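Local coordinates for plasmodesmata-located protein 5 (Arabidopsis thaliana, PDB 6GRE), which regulates cell-to-cell trafficking in plants, reducing plasmodesmal permeability through callose deposition during salicylic acid-triggered immune responses, at residues A[169-174]-A[202-207]. Residues are numbered along the deposited sequence; the frame is centred on the assembly and turned at random.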
# COMPACT_ATOMS: atom_id res chain seq x y z
N SER A 169 -2.51 5.54 0.41
CA SER A 169 -3.03 5.26 -0.89
C SER A 169 -3.30 6.61 -1.60
O SER A 169 -3.89 7.50 -1.01
CB SER A 169 -4.25 4.42 -0.74
OG SER A 169 -4.70 3.90 -1.97
N GLY A 170 -2.93 6.67 -2.88
CA GLY A 170 -2.89 7.92 -3.65
C GLY A 170 -4.26 8.51 -3.89
O GLY A 170 -4.33 9.67 -4.30
N ASP A 171 -5.33 7.74 -3.65
CA ASP A 171 -6.69 8.21 -3.88
C ASP A 171 -7.25 9.00 -2.69
O ASP A 171 -8.31 9.63 -2.83
CB ASP A 171 -7.63 7.05 -4.16
CG ASP A 171 -7.72 6.10 -2.99
OD1 ASP A 171 -6.64 5.50 -2.67
OD2 ASP A 171 -8.78 6.01 -2.37
N LEU A 172 -6.57 8.97 -1.53
CA LEU A 172 -7.06 9.67 -0.35
C LEU A 172 -6.79 11.17 -0.50
O LEU A 172 -5.76 11.56 -1.03
CB LEU A 172 -6.36 9.19 0.93
CG LEU A 172 -6.62 7.75 1.36
CD1 LEU A 172 -6.10 7.53 2.78
CD2 LEU A 172 -8.08 7.41 1.27
N SER A 173 -7.71 11.95 0.06
CA SER A 173 -7.50 13.39 0.16
C SER A 173 -6.41 13.68 1.19
O SER A 173 -6.01 12.83 1.97
CB SER A 173 -8.75 14.10 0.56
OG SER A 173 -9.08 13.81 1.90
N THR A 174 -5.96 14.94 1.23
CA THR A 174 -5.00 15.35 2.24
C THR A 174 -5.48 15.01 3.65
O THR A 174 -4.73 14.43 4.47
CB THR A 174 -4.69 16.85 2.15
OG1 THR A 174 -4.26 17.05 0.82
CG2 THR A 174 -3.61 17.28 3.11
N LEU A 202 -2.66 -0.46 7.40
CA LEU A 202 -4.10 -0.29 7.40
C LEU A 202 -4.59 -0.41 5.97
O LEU A 202 -3.83 -0.42 5.01
CB LEU A 202 -4.48 1.06 7.99
CG LEU A 202 -3.91 1.36 9.37
CD1 LEU A 202 -4.42 2.72 9.86
CD2 LEU A 202 -4.19 0.25 10.39
N SER A 203 -5.90 -0.46 5.79
CA SER A 203 -6.38 -0.67 4.47
C SER A 203 -5.87 0.39 3.47
O SER A 203 -5.48 0.06 2.35
CB SER A 203 -7.89 -0.72 4.48
OG SER A 203 -8.37 -0.97 3.18
N LYS A 204 -5.89 1.68 3.86
CA LYS A 204 -5.56 2.73 2.92
C LYS A 204 -4.26 3.47 3.29
O LYS A 204 -3.99 4.48 2.66
CB LYS A 204 -6.73 3.72 2.80
CG LYS A 204 -7.85 3.25 1.87
CD LYS A 204 -7.49 3.36 0.40
CE LYS A 204 -8.55 2.87 -0.57
NZ LYS A 204 -9.59 3.91 -0.77
N CYS A 205 -3.47 2.97 4.22
CA CYS A 205 -2.19 3.61 4.50
C CYS A 205 -1.32 2.67 5.33
O CYS A 205 -1.79 1.67 5.88
CB CYS A 205 -2.33 4.95 5.22
SG CYS A 205 -2.95 4.83 6.91
N TYR A 206 -0.03 3.03 5.45
CA TYR A 206 0.87 2.27 6.29
C TYR A 206 1.92 3.18 6.92
O TYR A 206 2.21 4.26 6.40
CB TYR A 206 1.55 1.11 5.57
CG TYR A 206 2.58 1.47 4.53
CD1 TYR A 206 3.85 1.85 4.90
CD2 TYR A 206 2.32 1.36 3.17
CE1 TYR A 206 4.83 2.14 3.97
CE2 TYR A 206 3.30 1.62 2.22
CZ TYR A 206 4.57 2.00 2.63
OH TYR A 206 5.52 2.31 1.71
N ALA A 207 2.49 2.71 8.02
CA ALA A 207 3.63 3.38 8.63
C ALA A 207 4.57 2.28 9.12
O ALA A 207 4.11 1.28 9.68
CB ALA A 207 3.20 4.26 9.76
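Lys204 lies across the beta turn Ser169-Leu172, and its own carbonyl makes the first link: Ser169 N donates to Lys204 O at 2.9 Å, from above the carbonyl plane. The side chain's CB packs on Leu172 CD1 at 3.9 Å. With the chain bent at chi2 (-75°), CD runs between the two ends of the turn, 3.6 Å from Ser169 CB and 4.2 Å from Leu172 CD2. The chain crosses Asp171 at about a right angle, CE 3.6 Å from Asp171 OD2, and a second bend at chi4 (81°) delivers NZ to Asp171 OD2, a salt bridge of 2.8 Å made on the syn side and 20° out of the carboxylate plane. The other oxygen is occupied too: Ser169 OG donates to Asp171 OD1 at 2.6 Å, nearly along the C-O axis, and so helps fix the carboxylate's rotation.

This turn joins strand 162-168 to helix 174-192 in the second Gnk2-homologous (DUF26) domain of the ectodomain, and Lys204 sits in the tight turn between strands 198-202 and 205-211. Asp171 also touches a bound N-acetylglucosamine. The carbonyls of Phe112 and Val115 also accept from NZ, while Gly114 N donates to Asp171 OD2, drawing in the loop between strands 103-108 and 120-125, which connects the two five-stranded sheets. A buried ammonium paired with a carboxylate and two carbonyls probably stays charged, its cost of burial offset by these partners.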